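Long-range contacts in CDP-glucose-4,6-dehydratase (Yersinia pseudotuberculosis, PDB 1RKX), which catalyses the NAD-dependent 4,6-dehydration of CDP-D-glucose to CDP-4-dehydro-6-deoxy-D-glucose: residues 13-18 and 86-91; 144-149 and 304-309. All coordinates share one frame; numbering follows the deposited sequence.

Contact 1 of 2, residues 13-18 and 86-91; sequences FVTGHT and HMAAQP. With NAD (nicotinamide-adenine-dinucleotide), chain G.
The hydroxyl of T15 is the chemical centre of this contact, gathering three nitrogens of H86, M87 and A88. ND1 of H86 lies 2.7 Å from OG1 of T15, a hydrogen bond in which either atom could be the donor, and OG1 arrives at the edge of the imidazole, near its plane. The backbone N of A88 donates to OG1 of T15 almost straight, at 3.1 Å and 169°. M87 N is shared: it donates to T15 O at 3.2 Å, standing 49° out of that carbonyl's plane, and makes a weak, bent bond to T15 OG1. The rotation of T15 explains this grip: chi1 of 65° sets OG1 between its own N and carbonyl carbon, facing residues 86-88. Next to these polar bonds, G16 N comes within 3.6 Å of the methyl CB of A88, and V14 CG1 lies alongside M87 CE at 4.1 Å.

The cofactor adds the next layer. O3D of the NAD donates to M87 O at 3.0 Å, A89 N donates to O4B, and O3B gives its proton to T18 OG1 at 2.8 Å.

Farther out, helix 100-121 covers T15 and H86 through L114, and T111 OG1 makes a weak bond to H86 NE2. Helix 20-31 meets M87 through K21 and L25, while H17 is held by S40 OG and S61 OG. The bridge between T15 and H86 is parallel and comes at the ends of adjacent strands 11-15 and 83-86. Beyond it G16, at positive phi, starts the glycine-rich turn, and A88 and A89 lead into the following loop: the dinucleotide-binding cleft of a Rossmann fold, as in extended short-chain dehydrogenases/reductases.

Contact 2 of 2, residues 144-149 and 304-309; sequences GYRENE and KLDCSK
K304 O meets the Y145 ring at its edge, near the ring plane and 3.4 Å from CD1, while the ring also stacks with W141 and meets Y136 with nearly parallel planes. A second flat group, the carboxylate of E147, has the aliphatic part of K309 over one face: K309 CD is 3.6 Å from E147 CD, and K309 CB is about equally near both oxygens. The bend at chi2 (91°) turns the carboxylate this way. The two charged ends do not meet: E147 OE2 accepts from N261 N and K309 NZ makes a salt bridge to E258.

The backbones form a single bridge at Y145 and L305: Y145 N donates to K304 O at 3.0 Å, and D306 N to Y145 O at 2.9 Å, both fairly straight (157° and 166°). It ties the loop between strand 126-130 and helix 156-175 of the Rossmann domain to the approach to helix 308-314. An Asx turn leads into that helix, with D306 OD1 accepting from S308 N at 2.9 Å and also from S308 OG, and C307 in the N-cap position. One water links E147 OE1 (2.6 Å), D306 O and K309 N.

R146 runs past D306 with CG and CB 4.2 Å apart; its guanidinium instead makes a salt bridge to E149 of the second subunit, and E149 OE1 receives R146 of that subunit in return.

How the contacts relate
Contact 1 closes before contact 2 opens along the chain, yet their Rossmann elements are neighbours: strand 83-86, which leads into residues 86-91, lies beside strand 126-130, which precedes 144-149. The centres are 24 Å apart and the nearest atoms about 14 Å, so they do not touch. Contact 1 bonds NAD directly, whereas in contact 2 the side chain of L305 stays about 9 Å from it. K21 gives a common reference, its side chain about 4 Å from that of M87 and about 10 Å from that of L305. No other protein chain touches contact 1; contact 2 borders the second subunit.

Contact 1 of 2, residues 13-18 and 86-91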
loop_
_atom_site.group_PDB
_atom_site.type_symbol
_atom_site.label_atom_id
_atom_site.label_comp_id
_atom_site.label_asym_id
_atom_site.label_seq_id
_atom_site.Cartn_x
_atom_site.Cartn_y
_atom_site.Cartn_z
ATOM N N PHE C 13 23.481 19.459 22.540
ATOM C CA PHE C 13 23.404 18.400 23.539
ATOM C C PHE C 13 23.383 17.073 22.783
ATOM O O PHE C 13 22.544 16.869 21.911
ATOM C CB PHE C 13 22.118 18.560 24.355
ATOM C CG PHE C 13 22.031 17.645 25.550
ATOM C CD1 PHE C 13 22.660 17.978 26.745
ATOM C CD2 PHE C 13 21.295 16.465 25.487
ATOM C CE1 PHE C 13 22.555 17.148 27.870
ATOM C CE2 PHE C 13 21.182 15.626 26.601
ATOM C CZ PHE C 13 21.813 15.969 27.794
ATOM N N VAL C 14 24.300 16.174 23.123
ATOM C CA VAL C 14 24.387 14.888 22.445
ATOM C C VAL C 14 24.317 13.686 23.387
ATOM O O VAL C 14 25.214 13.493 24.204
ATOM C CB VAL C 14 25.716 14.773 21.655
ATOM C CG1 VAL C 14 25.786 13.418 20.945
ATOM C CG2 VAL C 14 25.843 15.921 20.658
ATOM N N THR C 15 23.264 12.878 23.285
ATOM C CA THR C 15 23.204 11.687 24.126
ATOM C C THR C 15 23.982 10.636 23.352
ATOM O O THR C 15 23.965 10.636 22.115
ATOM C CB THR C 15 21.755 11.173 24.365
ATOM O OG1 THR C 15 21.177 10.733 23.125
ATOM C CG2 THR C 15 20.895 12.266 24.977
ATOM N N GLY C 16 24.673 9.753 24.065
ATOM C CA GLY C 16 25.442 8.719 23.400
ATOM C C GLY C 16 26.773 9.206 22.850
ATOM O O GLY C 16 27.321 8.608 21.921
ATOM N N HIS C 17 27.297 10.289 23.421
ATOM C CA HIS C 17 28.569 10.844 22.979
ATOM C C HIS C 17 29.769 9.942 23.284
ATOM O O HIS C 17 30.844 10.134 22.714
ATOM C CB HIS C 17 28.800 12.224 23.613
ATOM C CG HIS C 17 29.142 12.171 25.072
ATOM N ND1 HIS C 17 28.292 11.645 26.023
ATOM C CD2 HIS C 17 30.240 12.595 25.745
ATOM C CE1 HIS C 17 28.848 11.751 27.217
ATOM N NE2 HIS C 17 30.030 12.323 27.076
ATOM N N THR C 18 29.597 8.958 24.169
ATOM C CA THR C 18 30.705 8.067 24.512
ATOM C C THR C 18 30.788 6.858 23.581
ATOM O O THR C 18 31.647 5.996 23.748
ATOM C CB THR C 18 30.591 7.547 25.967
ATOM O OG1 THR C 18 29.394 6.775 26.109
ATOM C CG2 THR C 18 30.575 8.720 26.959
ATOM N N HIS C 86 19.938 12.845 19.621
ATOM C CA HIS C 86 19.721 11.709 20.506
ATOM C C HIS C 86 20.271 10.440 19.871
ATOM O O HIS C 86 19.653 9.870 18.971
ATOM C CB HIS C 86 18.222 11.561 20.807
ATOM C CG HIS C 86 17.881 10.373 21.659
ATOM N ND1 HIS C 86 18.558 10.066 22.820
ATOM C CD2 HIS C 86 16.924 9.424 21.520
ATOM C CE1 HIS C 86 18.036 8.978 23.358
ATOM N NE2 HIS C 86 17.042 8.569 22.590
ATOM N N MET C 87 21.441 10.007 20.335
ATOM C CA MET C 87 22.058 8.804 19.803
ATOM C C MET C 87 22.219 7.679 20.813
ATOM O O MET C 87 22.625 6.578 20.450
ATOM C CB MET C 87 23.416 9.131 19.180
ATOM C CG MET C 87 23.295 9.896 17.875
ATOM S SD MET C 87 24.764 9.780 16.844
ATOM C CE MET C 87 25.724 11.068 17.535
ATOM N N ALA C 88 21.904 7.948 22.076
ATOM C CA ALA C 88 22.027 6.928 23.108
ATOM C C ALA C 88 20.958 5.853 22.919
ATOM O O ALA C 88 19.777 6.157 22.726
ATOM C CB ALA C 88 21.900 7.554 24.497
ATOM N N ALA C 89 21.383 4.596 22.977
ATOM C CA ALA C 89 20.470 3.478 22.820
ATOM C C ALA C 89 21.206 2.160 23.017
ATOM O O ALA C 89 22.434 2.125 22.991
ATOM C CB ALA C 89 19.845 3.511 21.416
ATOM N N GLN C 90 20.442 1.092 23.234
ATOM C CA GLN C 90 20.990 -0.265 23.350
ATOM C C GLN C 90 20.941 -0.588 21.852
ATOM O O GLN C 90 19.869 -0.865 21.302
ATOM C CB GLN C 90 20.026 -1.157 24.137
ATOM C CG GLN C 90 20.576 -2.524 24.534
ATOM C CD GLN C 90 21.059 -3.325 23.343
ATOM O OE1 GLN C 90 22.177 -3.143 22.879
ATOM N NE2 GLN C 90 20.207 -4.210 22.834
ATOM N N PRO C 91 22.096 -0.542 21.172
ATOM C CA PRO C 91 22.193 -0.794 19.733
ATOM C C PRO C 91 22.413 -2.199 19.201
ATOM O O PRO C 91 22.493 -2.369 17.987
ATOM C CB PRO C 91 23.347 0.105 19.341
ATOM C CG PRO C 91 24.321 -0.207 20.458
ATOM C CD PRO C 91 23.428 -0.220 21.719
HETATM P PA NAD G . 27.661 2.519 20.509
HETATM O O1A NAD G . 27.362 1.345 21.357
HETATM O O2A NAD G . 29.087 2.759 20.162
HETATM O O5B NAD G . 27.088 3.862 21.182
HETATM C C5B NAD G . 25.892 3.782 21.994
HETATM C C4B NAD G . 25.827 4.945 22.986
HETATM O O4B NAD G . 24.600 4.675 23.703
HETATM C C3B NAD G . 26.937 4.904 24.024
HETATM O O3B NAD G . 27.503 6.229 24.090
HETATM C C2B NAD G . 26.205 4.468 25.280
HETATM O O2B NAD G . 26.849 4.909 26.508
HETATM C C1B NAD G . 24.828 5.033 25.040
HETATM N N9A NAD G . 23.814 4.406 25.873
HETATM C C8A NAD G . 23.311 3.136 25.776
HETATM N N7A NAD G . 22.397 2.855 26.701
HETATM C C5A NAD G . 22.307 4.017 27.442
HETATM C C6A NAD G . 21.518 4.355 28.563
HETATM N N6A NAD G . 20.649 3.573 29.169
HETATM N N1A NAD G . 21.663 5.615 29.081
HETATM C C2A NAD G . 22.563 6.456 28.475
HETATM N N3A NAD G . 23.345 6.253 27.436
HETATM C C4A NAD G . 23.172 4.992 26.950
HETATM O O3 NAD G . 26.796 2.416 19.215
HETATM P PN NAD G . 26.713 3.383 17.898
HETATM O O1N NAD G . 27.166 2.532 16.794
HETATM O O2N NAD G . 27.583 4.564 18.131
HETATM O O5D NAD G . 25.161 3.668 17.771
HETATM C C5D NAD G . 24.737 5.030 17.894
HETATM C C4D NAD G . 23.242 5.129 17.664
HETATM O O4D NAD G . 23.053 4.753 16.260
HETATM C C3D NAD G . 22.312 4.193 18.437
HETATM O O3D NAD G . 21.042 4.855 18.599
HETATM C C2D NAD G . 22.197 3.004 17.493
HETATM O O2D NAD G . 21.018 2.238 17.790
HETATM C C1D NAD G . 22.118 3.703 16.162
HETATM N N1N NAD G . 22.448 2.816 15.052
HETATM C C2N NAD G . 23.767 2.434 14.751
HETATM C C3N NAD G . 24.072 1.594 13.551
HETATM C C7N NAD G . 25.487 1.285 13.275
HETATM O O7N NAD G . 25.721 0.606 12.263
HETATM N N7N NAD G . 26.506 1.700 14.055
HETATM C C4N NAD G . 22.920 1.031 12.748
HETATM C C5N NAD G . 21.587 1.514 13.222
HETATM C C6N NAD G . 21.380 2.315 14.246
#

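Contact 2 of 2, residues 144-149 and 304-309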
loop_
_atom_site.group_PDB
_atom_site.type_symbol
_atom_site.label_atom_id
_atom_site.label_comp_id
_atom_site.label_asym_id
_atom_site.label_seq_id
_atom_site.Cartn_x
_atom_site.Cartn_y
_atom_site.Cartn_z
ATOM N N GLY C 144 14.617 -0.802 -1.520
ATOM C CA GLY C 144 14.983 0.070 -0.419
ATOM C C GLY C 144 13.726 0.704 0.138
ATOM O O GLY C 144 12.838 1.109 -0.617
ATOM N N TYR C 145 13.640 0.800 1.460
ATOM C CA TYR C 145 12.468 1.373 2.100
ATOM C C TYR C 145 12.339 2.876 1.952
ATOM O O TYR C 145 13.325 3.607 1.967
ATOM C CB TYR C 145 12.441 0.998 3.582
ATOM C CG TYR C 145 12.219 -0.479 3.782
ATOM C CD1 TYR C 145 13.286 -1.375 3.772
ATOM C CD2 TYR C 145 10.927 -0.992 3.883
ATOM C CE1 TYR C 145 13.066 -2.756 3.852
ATOM C CE2 TYR C 145 10.696 -2.357 3.963
ATOM C CZ TYR C 145 11.765 -3.234 3.944
ATOM O OH TYR C 145 11.514 -4.584 4.000
ATOM N N ARG C 146 11.099 3.325 1.809
ATOM C CA ARG C 146 10.804 4.740 1.660
ATOM C C ARG C 146 10.297 5.218 3.023
ATOM O O ARG C 146 9.733 4.435 3.783
ATOM C CB ARG C 146 9.787 4.906 0.519
ATOM C CG ARG C 146 10.268 4.117 -0.724
ATOM C CD ARG C 146 9.567 4.389 -2.060
ATOM N NE ARG C 146 8.215 3.863 -2.136
ATOM C CZ ARG C 146 7.651 3.361 -3.235
ATOM N NH1 ARG C 146 8.311 3.291 -4.385
ATOM N NH2 ARG C 146 6.395 2.948 -3.183
ATOM N N GLU C 147 10.517 6.489 3.342
ATOM C CA GLU C 147 10.128 7.014 4.650
ATOM C C GLU C 147 8.666 6.898 5.056
ATOM O O GLU C 147 8.355 6.924 6.248
ATOM C CB GLU C 147 10.581 8.476 4.792
ATOM C CG GLU C 147 12.090 8.644 4.910
ATOM C CD GLU C 147 12.779 8.829 3.571
ATOM O OE1 GLU C 147 12.149 8.571 2.520
ATOM O OE2 GLU C 147 13.960 9.228 3.574
ATOM N N ASN C 148 7.772 6.757 4.081
ATOM C CA ASN C 148 6.346 6.653 4.370
ATOM C C ASN C 148 5.861 5.223 4.620
ATOM O O ASN C 148 4.664 5.000 4.778
ATOM C CB ASN C 148 5.536 7.270 3.218
ATOM C CG ASN C 148 5.592 6.438 1.943
ATOM O OD1 ASN C 148 6.458 5.579 1.778
ATOM N ND2 ASN C 148 4.666 6.704 1.026
ATOM N N GLU C 149 6.774 4.259 4.669
ATOM C CA GLU C 149 6.364 2.877 4.885
ATOM C C GLU C 149 6.287 2.495 6.368
ATOM O O GLU C 149 6.851 3.166 7.235
ATOM C CB GLU C 149 7.272 1.934 4.082
ATOM C CG GLU C 149 7.199 2.221 2.560
ATOM C CD GLU C 149 7.909 1.190 1.691
ATOM O OE1 GLU C 149 7.245 0.236 1.214
ATOM O OE2 GLU C 149 9.128 1.333 1.484
ATOM N N LYS C 304 17.893 -2.407 2.790
ATOM C CA LYS C 304 18.483 -1.169 2.290
ATOM C C LYS C 304 17.442 -0.059 2.309
ATOM O O LYS C 304 16.246 -0.317 2.449
ATOM C CB LYS C 304 19.050 -1.350 0.876
ATOM C CG LYS C 304 18.026 -1.580 -0.201
ATOM C CD LYS C 304 18.705 -1.700 -1.560
ATOM C CE LYS C 304 17.679 -1.901 -2.661
ATOM N NZ LYS C 304 18.308 -1.963 -4.001
ATOM N N LEU C 305 17.902 1.178 2.164
ATOM C CA LEU C 305 17.014 2.326 2.212
ATOM C C LEU C 305 17.031 3.149 0.935
ATOM O O LEU C 305 18.045 3.230 0.245
ATOM C CB LEU C 305 17.415 3.236 3.380
ATOM C CG LEU C 305 17.541 2.627 4.780
ATOM C CD1 LEU C 305 17.944 3.718 5.775
ATOM C CD2 LEU C 305 16.225 1.998 5.186
ATOM N N ASP C 306 15.895 3.753 0.621
ATOM C CA ASP C 306 15.800 4.623 -0.543
ATOM C C ASP C 306 16.042 6.008 0.054
ATOM O O ASP C 306 15.274 6.453 0.908
ATOM C CB ASP C 306 14.407 4.564 -1.156
ATOM C CG ASP C 306 14.277 5.443 -2.382
ATOM O OD1 ASP C 306 14.665 6.628 -2.313
ATOM O OD2 ASP C 306 13.780 4.951 -3.412
ATOM N N CYS C 307 17.106 6.677 -0.382
ATOM C CA CYS C 307 17.442 7.993 0.156
ATOM C C CYS C 307 17.163 9.142 -0.804
ATOM O O CYS C 307 17.885 10.141 -0.809
ATOM C CB CYS C 307 18.917 8.015 0.577
ATOM S SG CYS C 307 19.316 6.768 1.818
ATOM N N SER C 308 16.115 8.995 -1.605
ATOM C CA SER C 308 15.729 10.026 -2.568
ATOM C C SER C 308 15.282 11.305 -1.857
ATOM O O SER C 308 15.520 12.408 -2.340
ATOM C CB SER C 308 14.594 9.521 -3.468
ATOM O OG SER C 308 14.995 8.392 -4.234
ATOM N N LYS C 309 14.635 11.150 -0.706
ATOM C CA LYS C 309 14.144 12.294 0.059
ATOM C C LYS C 309 15.280 13.198 0.550
ATOM O O LYS C 309 15.241 14.412 0.355
ATOM C CB LYS C 309 13.319 11.798 1.244
ATOM C CG LYS C 309 12.568 12.876 1.997
ATOM C CD LYS C 309 11.832 12.238 3.169
ATOM C CE LYS C 309 11.070 13.238 3.986
ATOM N NZ LYS C 309 10.249 12.527 5.014
HETATM O O HOH W 1 13.719 8.748 0.434
#